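Local structure of hydroxyethylphosphonate dioxygenase (Streptomyces albus, 6B9R) at residues A19-A23 and A444-L448; P83-M88 and V377-Y381; Q119-R123 and M416-G420; Q363-V369 and D394-P400. The protein catalyses the iron-dependent oxidative cleavage of 2-hydroxyethylphosphonate, using dioxygen, to give hydroxymethylphosphonate. All coordinates share one frame; numbering follows the deposited sequence.

Contact 1. Residues A19-A23 and A444-L448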
loop_
_atom_site.group_PDB
_atom_site.type_symbol
_atom_site.label_atom_id
_atom_site.label_comp_id
_atom_site.label_asym_id
_atom_site.label_seq_id
_atom_site.Cartn_x
_atom_site.Cartn_y
_atom_site.Cartn_z
ATOM N N ALA A 19 0.809 -21.478 2.484
ATOM C CA ALA A 19 -0.464 -20.786 2.652
ATOM C C ALA A 19 -0.738 -19.833 1.494
ATOM O O ALA A 19 -1.893 -19.670 1.090
ATOM C CB ALA A 19 -0.507 -20.039 3.981
ATOM N N LEU A 20 0.307 -19.191 0.948
ATOM C CA LEU A 20 0.113 -18.322 -0.214
ATOM C C LEU A 20 -0.326 -19.108 -1.435
ATOM O O LEU A 20 -1.067 -18.585 -2.280
ATOM C CB LEU A 20 1.391 -17.571 -0.560
ATOM C CG LEU A 20 1.768 -16.506 0.460
ATOM C CD1 LEU A 20 3.094 -15.907 0.073
ATOM C CD2 LEU A 20 0.675 -15.425 0.572
ATOM N N LEU A 21 0.153 -20.343 -1.563
ATOM C CA LEU A 21 -0.251 -21.164 -2.700
ATOM C C LEU A 21 -1.717 -21.556 -2.602
ATOM O O LEU A 21 -2.444 -21.517 -3.605
ATOM C CB LEU A 21 0.629 -22.402 -2.785
ATOM C CG LEU A 21 0.217 -23.362 -3.907
ATOM C CD1 LEU A 21 0.270 -22.641 -5.243
ATOM C CD2 LEU A 21 1.124 -24.582 -3.901
ATOM N N ARG A 22 -2.163 -21.968 -1.411
ATOM C CA ARG A 22 -3.583 -22.260 -1.230
ATOM C C ARG A 22 -4.421 -21.006 -1.442
ATOM O O ARG A 22 -5.482 -21.050 -2.078
ATOM C CB ARG A 22 -3.836 -22.844 0.165
ATOM C CG ARG A 22 -5.328 -22.930 0.532
ATOM C CD ARG A 22 -6.089 -23.907 -0.370
ATOM N NE ARG A 22 -5.846 -25.290 0.020
ATOM C CZ ARG A 22 -6.236 -26.348 -0.684
ATOM N NH1 ARG A 22 -6.879 -26.186 -1.834
ATOM N NH2 ARG A 22 -5.976 -27.573 -0.242
ATOM N N ALA A 23 -3.960 -19.869 -0.927
ATOM C CA ALA A 23 -4.719 -18.636 -1.106
ATOM C C ALA A 23 -4.841 -18.272 -2.581
ATOM O O ALA A 23 -5.899 -17.815 -3.028
ATOM C CB ALA A 23 -4.063 -17.495 -0.320
ATOM N N ALA A 444 -2.565 -16.603 7.417
ATOM C CA ALA A 444 -2.115 -17.899 6.926
ATOM C C ALA A 444 -3.364 -18.692 6.562
ATOM O O ALA A 444 -4.027 -19.242 7.445
ATOM C CB ALA A 444 -1.276 -18.614 7.974
ATOM N N GLU A 445 -3.690 -18.713 5.274
ATOM C CA GLU A 445 -4.828 -19.495 4.826
ATOM C C GLU A 445 -4.566 -20.967 5.095
ATOM O O GLU A 445 -3.453 -21.465 4.895
ATOM C CB GLU A 445 -5.097 -19.266 3.342
ATOM C CG GLU A 445 -6.278 -20.070 2.777
ATOM C CD GLU A 445 -7.629 -19.678 3.385
ATOM O OE1 GLU A 445 -7.929 -20.079 4.531
ATOM O OE2 GLU A 445 -8.400 -18.969 2.702
ATOM N N ASP A 446 -5.603 -21.661 5.559
ATOM C CA ASP A 446 -5.451 -23.018 6.055
ATOM C C ASP A 446 -6.509 -23.965 5.503
ATOM O O ASP A 446 -6.724 -25.035 6.083
ATOM C CB ASP A 446 -5.480 -23.030 7.589
ATOM C CG ASP A 446 -6.799 -22.499 8.168
ATOM O OD1 ASP A 446 -7.716 -22.137 7.401
ATOM O OD2 ASP A 446 -6.918 -22.434 9.411
ATOM N N ARG A 447 -7.196 -23.596 4.423
ATOM C CA ARG A 447 -8.306 -24.437 3.985
ATOM C C ARG A 447 -8.747 -24.050 2.580
ATOM O O ARG A 447 -8.567 -22.913 2.137
ATOM C CB ARG A 447 -9.498 -24.325 4.947
ATOM C CG ARG A 447 -10.199 -22.955 4.922
ATOM C CD ARG A 447 -11.089 -22.758 6.151
ATOM N NE ARG A 447 -10.294 -22.669 7.372
ATOM C CZ ARG A 447 -10.788 -22.393 8.576
ATOM N NH1 ARG A 447 -12.087 -22.170 8.734
ATOM N NH2 ARG A 447 -9.974 -22.338 9.624
ATOM N N LEU A 448 -9.353 -25.019 1.902
ATOM C CA LEU A 448 -10.119 -24.737 0.697
ATOM C C LEU A 448 -11.262 -23.782 1.028
ATOM O O LEU A 448 -11.786 -23.775 2.144
ATOM C CB LEU A 448 -10.671 -26.050 0.120
ATOM C CG LEU A 448 -11.373 -26.104 -1.244
ATOM C CD1 LEU A 448 -10.411 -25.852 -2.406
ATOM C CD2 LEU A 448 -12.036 -27.454 -1.402
#
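Ala-19 and Glu-445 bring the two backbones together, their CA atoms 5.0 Å apart. Residues 19-23 form a turn of helix, closed by the hydrogen bond from Ala-23 N to Ala-19 O, whereas 444-448 is irregular chain from where Ala-444 leaves helical phi/psi. No hydrogen bond passes between the segments; contact is by van der Waals packing, side chains meeting both the loop backbone and other side chains. Ala-19 CB points toward the loop and lies 3.4 Å from Glu-445 O. Arg-22 CG stands opposite the backbone N (chi1 169°), 3.6 Å from Arg-447 O and 3.8 Å from Glu-445 CG, and bends at chi2 and chi3 fold the chain along the loop. One face of the guanidinium is turned to Leu-448 N, and Arg-22 NH1, which forms a salt bridge with Asp-32, lies 3.6 Å from Leu-448 CD1. The Glu-445 carboxylate stands at 80° to that guanidinium and forms its salt bridge with Arg-441; Glu-445 OE1 also takes Asp-446 N at 3.0 Å on the anti lone pair. Arg-447 grips Asp-446 side-on with NE and NH2, NE lying 2.6 Å from OD1, which braces the loop itself. The C-terminal tail after helix 438-443 is closed against the N-terminal helix 10-27 at the surface, Asn-26 bonding Arg-447 O. Helix 46-51 packs on Leu-21 and Arg-22 through Phe-46, and Arg-218 of the second subunit touches Leu-20.

Contact 2. Residues P83-M88 and V377-Y381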
loop_
_atom_site.group_PDB
_atom_site.type_symbol
_atom_site.label_atom_id
_atom_site.label_comp_id
_atom_site.label_asym_id
_atom_site.label_seq_id
_atom_site.Cartn_x
_atom_site.Cartn_y
_atom_site.Cartn_z
ATOM N N PRO A 83 12.792 -12.475 15.207
ATOM C CA PRO A 83 11.877 -13.445 15.846
ATOM C C PRO A 83 11.431 -13.064 17.246
ATOM O O PRO A 83 10.375 -13.537 17.678
ATOM C CB PRO A 83 12.696 -14.744 15.867
ATOM C CG PRO A 83 14.121 -14.286 15.846
ATOM C CD PRO A 83 14.115 -13.069 14.940
ATOM N N GLN A 84 12.195 -12.241 17.969
ATOM C CA GLN A 84 11.778 -11.755 19.283
ATOM C C GLN A 84 11.034 -10.420 19.224
ATOM O O GLN A 84 10.667 -9.881 20.277
ATOM C CB GLN A 84 13.001 -11.643 20.205
ATOM C CG GLN A 84 13.767 -12.976 20.330
ATOM C CD GLN A 84 14.922 -12.915 21.315
ATOM O OE1 GLN A 84 15.447 -11.845 21.613
ATOM N NE2 GLN A 84 15.318 -14.077 21.832
ATOM N N GLY A 85 10.794 -9.873 18.027
ATOM C CA GLY A 85 10.054 -8.643 17.874
ATOM C C GLY A 85 10.907 -7.395 17.995
ATOM O O GLY A 85 10.472 -6.307 17.596
ATOM N N LEU A 86 12.106 -7.538 18.537
ATOM C CA LEU A 86 13.107 -6.488 18.624
ATOM C C LEU A 86 14.445 -7.178 18.410
ATOM O O LEU A 86 14.650 -8.296 18.889
ATOM C CB LEU A 86 13.056 -5.768 19.987
ATOM C CG LEU A 86 13.914 -4.513 20.225
ATOM C CD1 LEU A 86 13.256 -3.530 21.231
ATOM C CD2 LEU A 86 15.322 -4.882 20.717
ATOM N N ARG A 87 15.334 -6.548 17.654
ATOM C CA ARG A 87 16.669 -7.104 17.478
ATOM C C ARG A 87 17.698 -5.986 17.553
ATOM O O ARG A 87 17.493 -4.905 16.993
ATOM C CB ARG A 87 16.803 -7.857 16.148
ATOM C CG ARG A 87 18.210 -8.371 15.883
ATOM C CD ARG A 87 18.283 -9.252 14.625
ATOM N NE ARG A 87 17.293 -8.898 13.602
ATOM C CZ ARG A 87 17.415 -7.896 12.734
ATOM N NH1 ARG A 87 18.484 -7.107 12.748
ATOM N NH2 ARG A 87 16.455 -7.679 11.847
ATOM N N MET A 88 18.799 -6.252 18.248
ATOM C CA MET A 88 19.873 -5.286 18.395
ATOM C C MET A 88 20.998 -5.614 17.429
ATOM O O MET A 88 21.233 -6.777 17.088
ATOM C CB MET A 88 20.410 -5.266 19.831
ATOM C CG MET A 88 19.316 -5.041 20.848
ATOM S SD MET A 88 19.876 -5.089 22.563
ATOM C CE MET A 88 18.336 -4.587 23.329
ATOM N N VAL A 377 16.803 -2.245 27.638
ATOM C CA VAL A 377 15.525 -2.331 26.941
ATOM C C VAL A 377 14.808 -3.576 27.431
ATOM O O VAL A 377 15.419 -4.646 27.542
ATOM C CB VAL A 377 15.706 -2.376 25.410
ATOM C CG1 VAL A 377 14.352 -2.274 24.713
ATOM C CG2 VAL A 377 16.643 -1.256 24.941
ATOM N N ARG A 378 13.523 -3.436 27.741
ATOM C CA ARG A 378 12.713 -4.562 28.184
ATOM C C ARG A 378 11.441 -4.578 27.354
ATOM O O ARG A 378 10.793 -3.541 27.195
ATOM C CB ARG A 378 12.404 -4.459 29.681
ATOM C CG ARG A 378 13.671 -4.395 30.522
ATOM C CD ARG A 378 13.376 -4.251 32.000
ATOM N NE ARG A 378 14.590 -4.332 32.807
ATOM C CZ ARG A 378 15.423 -3.314 33.016
ATOM N NH1 ARG A 378 15.182 -2.123 32.472
ATOM N NH2 ARG A 378 16.498 -3.486 33.770
ATOM N N TRP A 379 11.097 -5.729 26.792
ATOM C CA TRP A 379 9.979 -5.726 25.869
ATOM C C TRP A 379 9.251 -7.054 25.954
ATOM O O TRP A 379 9.747 -8.030 26.520
ATOM C CB TRP A 379 10.451 -5.403 24.438
ATOM C CG TRP A 379 11.188 -6.483 23.701
ATOM C CD1 TRP A 379 10.649 -7.369 22.811
ATOM C CD2 TRP A 379 12.597 -6.768 23.747
ATOM N NE1 TRP A 379 11.627 -8.195 22.315
ATOM C CE2 TRP A 379 12.830 -7.851 22.869
ATOM C CE3 TRP A 379 13.680 -6.222 24.452
ATOM C CZ2 TRP A 379 14.099 -8.403 22.670
ATOM C CZ3 TRP A 379 14.946 -6.771 24.257
ATOM C CH2 TRP A 379 15.142 -7.851 23.366
ATOM N N ARG A 380 8.048 -7.066 25.391
ATOM C CA ARG A 380 7.216 -8.255 25.337
ATOM C C ARG A 380 6.824 -8.523 23.890
ATOM O O ARG A 380 6.681 -7.599 23.088
ATOM C CB ARG A 380 5.964 -8.099 26.209
ATOM N N TYR A 381 6.649 -9.801 23.567
ATOM C CA TYR A 381 6.230 -10.194 22.225
ATOM C C TYR A 381 5.710 -11.615 22.292
ATOM O O TYR A 381 6.434 -12.510 22.732
ATOM C CB TYR A 381 7.388 -10.110 21.218
ATOM C CG TYR A 381 7.052 -10.543 19.800
ATOM C CD1 TYR A 381 5.929 -10.047 19.136
ATOM C CD2 TYR A 381 7.887 -11.417 19.110
ATOM C CE1 TYR A 381 5.633 -10.433 17.821
ATOM C CE2 TYR A 381 7.610 -11.803 17.803
ATOM C CZ TYR A 381 6.487 -11.306 17.159
ATOM O OH TYR A 381 6.226 -11.696 15.861
#
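Trp-379 lays one face of its indole against Leu-86 and turns its N-H edge to the turn preceding strand 86-88. Leu-86 CB sits over the five-membered ring, 3.7 Å from its centroid, in a CH-pi contact, while Leu-86 CD2 lies 4.0 Å from Trp-379 CH2 on the six-membered ring. At the edge, Trp-379 NE1 donates to Gln-84 O at 2.8 Å, with an N-H...O angle of 158°. The acceptor lies in the indole plane, but the nitrogen approaches from above the carbonyl plane. Trp-379 CG is held between the backbone N and carbonyl carbon (chi1 74°), a setting that carries the ring across to the opposing strand. With the indole cut back to an alanine here, Gln-84 O would probably lose its N-H donor and a gap would open beside Leu-86. Tyr-381 faces the turn itself: Gly-85 CA lies over its ring, 4.0 Å from the centroid, and Pro-83 O meets its edge, 3.3 Å from CE2. A side chain at Gly-85 would collide with that ring, and the positive phi there also favours glycine. Further along, Leu-86 CD1 touches Val-377 CG1 at 3.9 Å and Met-88 CE reaches Val-377 CB at 4.0 Å. Strands 86-88 and 377-381 run at 144° with axes 9.6 Å apart, too far for backbone pairing. The seven-stranded sheet holding strand 86-89 thus packs through side chains against the three-stranded sheet holding 375-381, consistent with the two walls of a cupin jelly-roll barrel.

Contact 3. Residues Q119-R123 and M416-G420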
loop_
_atom_site.group_PDB
_atom_site.type_symbol
_atom_site.label_atom_id
_atom_site.label_comp_id
_atom_site.label_asym_id
_atom_site.label_seq_id
_atom_site.Cartn_x
_atom_site.Cartn_y
_atom_site.Cartn_z
ATOM N N GLN A 119 11.823 -7.203 7.188
ATOM C CA GLN A 119 10.434 -6.884 7.465
ATOM C C GLN A 119 10.132 -5.396 7.325
ATOM O O GLN A 119 8.978 -4.995 7.502
ATOM C CB GLN A 119 10.077 -7.372 8.879
ATOM C CG GLN A 119 10.134 -8.911 9.002
ATOM C CD GLN A 119 10.259 -9.414 10.434
ATOM O OE1 GLN A 119 11.365 -9.658 10.908
ATOM N NE2 GLN A 119 9.122 -9.592 11.118
ATOM N N ALA A 120 11.133 -4.571 7.017
ATOM C CA ALA A 120 10.971 -3.122 7.056
ATOM C C ALA A 120 11.835 -2.468 5.984
ATOM O O ALA A 120 12.831 -3.033 5.532
ATOM C CB ALA A 120 11.345 -2.567 8.431
ATOM N N SER A 121 11.487 -1.234 5.625
ATOM C CA SER A 121 12.164 -0.543 4.528
ATOM C C SER A 121 13.355 0.309 4.960
ATOM O O SER A 121 13.942 0.989 4.104
ATOM C CB SER A 121 11.179 0.354 3.773
ATOM O OG SER A 121 10.798 1.433 4.588
ATOM N N TYR A 122 13.719 0.327 6.243
ATOM C CA TYR A 122 14.857 1.144 6.659
ATOM C C TYR A 122 16.100 0.743 5.887
ATOM O O TYR A 122 16.368 -0.449 5.692
ATOM C CB TYR A 122 15.184 0.969 8.136
ATOM C CG TYR A 122 14.169 1.440 9.125
ATOM C CD1 TYR A 122 13.994 2.799 9.386
ATOM C CD2 TYR A 122 13.433 0.522 9.862
ATOM C CE1 TYR A 122 13.065 3.222 10.321
ATOM C CE2 TYR A 122 12.524 0.934 10.801
ATOM C CZ TYR A 122 12.339 2.281 11.030
ATOM O OH TYR A 122 11.419 2.674 11.977
ATOM N N ARG A 123 16.872 1.747 5.475
ATOM C CA ARG A 123 18.262 1.568 5.046
ATOM C C ARG A 123 19.094 2.588 5.814
ATOM O O ARG A 123 19.465 3.644 5.276
ATOM C CB ARG A 123 18.412 1.726 3.533
ATOM C CG ARG A 123 17.727 0.593 2.733
ATOM C CD ARG A 123 18.486 -0.713 2.870
ATOM N NE ARG A 123 17.886 -1.794 2.066
ATOM C CZ ARG A 123 16.889 -2.565 2.488
ATOM N NH1 ARG A 123 16.378 -2.384 3.690
ATOM N NH2 ARG A 123 16.413 -3.527 1.707
ATOM N N MET A 416 15.602 7.992 17.701
ATOM C CA MET A 416 14.473 7.125 17.371
ATOM C C MET A 416 13.833 7.595 16.072
ATOM O O MET A 416 13.459 8.769 15.941
ATOM C CB MET A 416 13.431 7.108 18.507
ATOM C CG MET A 416 12.086 6.446 18.167
ATOM S SD MET A 416 10.869 6.635 19.510
ATOM C CE MET A 416 11.365 5.349 20.642
ATOM N N LEU A 417 13.720 6.687 15.108
ATOM C CA LEU A 417 12.999 6.957 13.872
ATOM C C LEU A 417 11.912 5.904 13.733
ATOM O O LEU A 417 12.216 4.714 13.710
ATOM C CB LEU A 417 13.917 6.911 12.647
ATOM C CG LEU A 417 13.129 7.172 11.351
ATOM C CD1 LEU A 417 12.539 8.594 11.311
ATOM C CD2 LEU A 417 13.971 6.927 10.118
ATOM N N ARG A 418 10.663 6.352 13.645
ATOM C CA ARG A 418 9.494 5.499 13.512
ATOM C C ARG A 418 8.868 5.785 12.158
ATOM O O ARG A 418 8.708 6.952 11.788
ATOM C CB ARG A 418 8.486 5.776 14.630
ATOM C CG ARG A 418 9.131 6.091 15.967
ATOM C CD ARG A 418 8.085 6.558 16.962
ATOM N NE ARG A 418 7.949 5.622 18.068
ATOM C CZ ARG A 418 6.870 5.544 18.841
ATOM N NH1 ARG A 418 5.821 6.329 18.607
ATOM N NH2 ARG A 418 6.839 4.674 19.842
ATOM N N ILE A 419 8.533 4.733 11.410
ATOM C CA ILE A 419 7.989 4.897 10.065
ATOM C C ILE A 419 6.798 3.966 9.895
ATOM O O ILE A 419 6.711 2.910 10.531
ATOM C CB ILE A 419 9.042 4.620 8.965
ATOM C CG1 ILE A 419 9.520 3.166 9.026
ATOM C CG2 ILE A 419 10.245 5.561 9.109
ATOM C CD1 ILE A 419 10.385 2.752 7.838
ATOM N N GLY A 420 5.875 4.365 9.027
ATOM C CA GLY A 420 4.775 3.482 8.681
ATOM C C GLY A 420 5.267 2.323 7.837
ATOM O O GLY A 420 6.170 2.466 7.009
HETATM O O HOH W 1 7.872 1.560 5.143
#
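Tyr-122 offers one face of its ring to Ile-419, whose CD1 lies over the centre, 3.8 Å from the centroid, as a CH-pi contact. At the edge, in the ring plane, Leu-417 CD2 comes to 3.8 Å from Tyr-122 CE1, so isoleucine and leucine clasp the ring from two directions. The hydroxyl continues past them: Tyr-122 OH makes a weak hydrogen bond to Leu-417 O at 2.8 Å. Having CG opposite the carbonyl carbon (chi1 -66°) lets the ring lean to the strand although CB itself does not point there. This joins the loop between strands 106-113 and 123-129 of one antiparallel sheet to strand 412-419 of the other, and so ties together the two large antiparallel sheets, consistent with the two cupin domains of this family. Ser-121 stands beside the same methyl, its OG 3.5 Å from Ile-419 CD1. That hydroxyl is bonded to Gly-209 N and to a water, 3.0 Å from Ser-121 OG, which donates to Gly-420 O at 2.7 Å and so bridges the two residues across the contact. The CB of Arg-418 points away from the loop; its NE bonds Gln-365 and its NH1 Ala-247 O of the second subunit.

Contact 4. Residues Q363-V369 and D394-P400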
loop_
_atom_site.group_PDB
_atom_site.type_symbol
_atom_site.label_atom_id
_atom_site.label_comp_id
_atom_site.label_asym_id
_atom_site.label_seq_id
_atom_site.Cartn_x
_atom_site.Cartn_y
_atom_site.Cartn_z
ATOM N N GLN A 363 3.831 1.845 14.021
ATOM C CA GLN A 363 5.029 2.124 13.246
ATOM C C GLN A 363 6.113 1.094 13.525
ATOM O O GLN A 363 6.202 0.554 14.627
ATOM C CB GLN A 363 5.578 3.514 13.596
ATOM C CG GLN A 363 4.633 4.654 13.291
ATOM C CD GLN A 363 4.915 5.836 14.182
ATOM O OE1 GLN A 363 4.836 5.735 15.411
ATOM N NE2 GLN A 363 5.279 6.952 13.575
ATOM N N HIS A 364 6.940 0.829 12.508
ATOM C CA HIS A 364 8.267 0.263 12.750
ATOM C C HIS A 364 9.086 1.256 13.564
ATOM O O HIS A 364 8.901 2.463 13.446
ATOM C CB HIS A 364 9.000 0.005 11.431
ATOM C CG HIS A 364 8.323 -0.982 10.528
ATOM N ND1 HIS A 364 8.552 -2.337 10.605
ATOM C CD2 HIS A 364 7.441 -0.805 9.517
ATOM C CE1 HIS A 364 7.838 -2.956 9.683
ATOM N NE2 HIS A 364 7.151 -2.049 9.012
ATOM N N GLN A 365 10.044 0.764 14.348
ATOM C CA GLN A 365 10.936 1.679 15.059
ATOM C C GLN A 365 12.394 1.288 14.874
ATOM O O GLN A 365 12.733 0.102 14.843
ATOM C CB GLN A 365 10.609 1.742 16.558
ATOM C CG GLN A 365 9.165 2.132 16.803
ATOM C CD GLN A 365 8.862 2.331 18.261
ATOM O OE1 GLN A 365 9.370 3.267 18.890
ATOM N NE2 GLN A 365 8.027 1.453 18.815
ATOM N N TYR A 366 13.248 2.306 14.790
ATOM C CA TYR A 366 14.694 2.162 14.725
ATOM C C TYR A 366 15.292 2.984 15.863
ATOM O O TYR A 366 14.897 4.134 16.069
ATOM C CB TYR A 366 15.218 2.632 13.353
ATOM C CG TYR A 366 16.708 2.886 13.295
ATOM C CD1 TYR A 366 17.237 4.125 13.659
ATOM C CD2 TYR A 366 17.586 1.897 12.863
ATOM C CE1 TYR A 366 18.590 4.361 13.617
ATOM C CE2 TYR A 366 18.946 2.120 12.817
ATOM C CZ TYR A 366 19.447 3.367 13.197
ATOM O OH TYR A 366 20.801 3.625 13.152
ATOM N N LEU A 367 16.242 2.406 16.589
ATOM C CA LEU A 367 16.882 3.079 17.706
ATOM C C LEU A 367 18.385 3.087 17.484
ATOM O O LEU A 367 18.943 2.137 16.935
ATOM C CB LEU A 367 16.569 2.379 19.036
ATOM C CG LEU A 367 15.110 2.075 19.381
ATOM C CD1 LEU A 367 15.046 1.348 20.724
ATOM C CD2 LEU A 367 14.285 3.357 19.424
ATOM N N TYR A 368 19.042 4.166 17.911
ATOM C CA TYR A 368 20.495 4.254 17.828
ATOM C C TYR A 368 20.980 5.006 19.060
ATOM O O TYR A 368 20.474 6.093 19.344
ATOM C CB TYR A 368 20.942 4.967 16.541
ATOM C CG TYR A 368 22.446 5.130 16.440
ATOM C CD1 TYR A 368 23.231 4.148 15.858
ATOM C CD2 TYR A 368 23.086 6.269 16.948
ATOM C CE1 TYR A 368 24.620 4.282 15.790
ATOM C CE2 TYR A 368 24.453 6.412 16.872
ATOM C CZ TYR A 368 25.218 5.417 16.287
ATOM O OH TYR A 368 26.592 5.579 16.228
ATOM N N VAL A 369 21.932 4.439 19.797
ATOM C CA VAL A 369 22.338 5.021 21.077
ATOM C C VAL A 369 23.406 6.077 20.819
ATOM O O VAL A 369 24.540 5.752 20.462
ATOM C CB VAL A 369 22.840 3.963 22.066
ATOM C CG1 VAL A 369 23.378 4.654 23.325
ATOM C CG2 VAL A 369 21.719 3.014 22.423
ATOM N N ASP A 394 25.372 1.098 19.482
ATOM C CA ASP A 394 24.492 -0.010 19.127
ATOM C C ASP A 394 23.177 0.528 18.562
ATOM O O ASP A 394 22.789 1.676 18.801
ATOM C CB ASP A 394 24.184 -0.889 20.349
ATOM C CG ASP A 394 25.350 -1.765 20.787
ATOM O OD1 ASP A 394 26.407 -1.772 20.127
ATOM O OD2 ASP A 394 25.190 -2.462 21.814
ATOM N N SER A 395 22.473 -0.314 17.806
ATOM C CA SER A 395 21.189 0.089 17.255
ATOM C C SER A 395 20.195 -1.056 17.418
ATOM O O SER A 395 20.560 -2.182 17.774
ATOM C CB SER A 395 21.321 0.514 15.779
ATOM O OG SER A 395 22.052 -0.463 15.036
ATOM N N ALA A 396 18.920 -0.762 17.176
ATOM C CA ALA A 396 17.913 -1.809 17.274
ATOM C C ALA A 396 16.800 -1.549 16.273
ATOM O O ALA A 396 16.535 -0.408 15.884
ATOM C CB ALA A 396 17.327 -1.916 18.688
ATOM N N TYR A 397 16.159 -2.635 15.860
ATOM C CA TYR A 397 14.974 -2.599 15.023
ATOM C C TYR A 397 13.815 -3.210 15.801
ATOM O O TYR A 397 13.993 -4.233 16.471
ATOM C CB TYR A 397 15.196 -3.367 13.717
ATOM C CG TYR A 397 13.887 -3.636 13.054
ATOM C CD1 TYR A 397 13.156 -2.598 12.486
ATOM C CD2 TYR A 397 13.350 -4.916 13.037
ATOM C CE1 TYR A 397 11.935 -2.829 11.900
ATOM C CE2 TYR A 397 12.125 -5.160 12.447
ATOM C CZ TYR A 397 11.425 -4.116 11.878
ATOM O OH TYR A 397 10.199 -4.356 11.305
ATOM N N VAL A 398 12.635 -2.579 15.723
ATOM C CA VAL A 398 11.438 -3.007 16.443
ATOM C C VAL A 398 10.272 -3.091 15.464
ATOM O O VAL A 398 10.012 -2.133 14.729
ATOM C CB VAL A 398 11.079 -2.040 17.590
ATOM C CG1 VAL A 398 10.097 -2.703 18.563
ATOM C CG2 VAL A 398 12.347 -1.525 18.322
ATOM N N ILE A 399 9.570 -4.227 15.455
ATOM C CA ILE A 399 8.393 -4.382 14.596
ATOM C C ILE A 399 7.232 -3.595 15.192
ATOM O O ILE A 399 7.257 -3.259 16.391
ATOM C CB ILE A 399 7.998 -5.863 14.404
ATOM C CG1 ILE A 399 7.413 -6.462 15.695
ATOM C CG2 ILE A 399 9.169 -6.659 13.842
ATOM C CD1 ILE A 399 6.807 -7.900 15.499
ATOM N N PRO A 400 6.201 -3.286 14.399
ATOM C CA PRO A 400 5.004 -2.646 14.961
ATOM C C PRO A 400 4.414 -3.458 16.109
ATOM O O PRO A 400 4.496 -4.686 16.136
ATOM C CB PRO A 400 4.033 -2.603 13.772
ATOM C CG PRO A 400 4.911 -2.625 12.560
ATOM C CD PRO A 400 6.102 -3.479 12.940
HETATM O O HOH W 2 7.000 -0.582 17.021
#
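His-364 ND1 and Tyr-397 OH share a hydrogen bond of 2.7 Å that joins a side chain of segment 363-369 to one on the neighbouring strand. With CG opposite the carbonyl carbon (chi1 -62°), the imidazole is placed with ND1 beside that hydroxyl, which lies at the ring's edge, near its plane; the two rings are tilted by 27° and meet rim to rim, while Pro-400 CD rests over one imidazole face, 3.9 Å from the centroid. The other nitrogen, NE2, bonds Glu-219 of the second subunit. A leucine in place of His-364 would probably leave Tyr-397 OH and that glutamate without their partner. The backbones are antiparallel, at 167°. Gln-365 with Val-398 and Leu-367 with Ala-396 are hydrogen-bonded pairs, for instance Val-398 N to Gln-365 O at 2.8 Å, and beyond them Val-369 N bonds Asp-394 O at 3.1 Å. Non-hydrogen-bonded pairs, Tyr-366 with Tyr-397 and Tyr-368 with Ser-395, fall between. Gln-365 NE2 donates to a water 2.9 Å away, while its OE1 takes the NE of Arg-418. Of the packing, Gln-365 CB meets Val-398 CB at 3.9 Å, and Ser-395 CB meets the edge of the Tyr-368 ring at CD1, 4.1 Å away. Tyr-366 and Tyr-368 face strand 202-208 through Leu-204, whereas Ala-396 and Val-398, on the other face, lie on Leu-86. These are inner strands of the large sheet of a probable cupin barrel, flanked by strand 86-89 beside 395-398 and by strand 412-419 beside 364-369.

Contacts 2, 3 and 4 are buried and meet in one sheet; contact 1 is a surface contact, its centre about 29 Å or more from theirs. Contact 4 pairs two inner strands of that sheet by backbone hydrogen bonds, and the others add side chains to it: contact 2 packs its 86-89 edge against a separate three-stranded sheet, contact 3 ties strand 412-419 to a loop of the second large sheet. Backbone hydrogen bonds link them: Arg-87 O to Tyr-397 N is 2.9 Å, Leu-417 O to Tyr-366 N 2.8 Å. Chemistry follows place: aromatic faces and methyls in 2 and 3, arginine aliphatic chain against an irregular loop in 1, where Arg-22 and Glu-445 pair outside the segments and Arg-447 with Asp-446 inside.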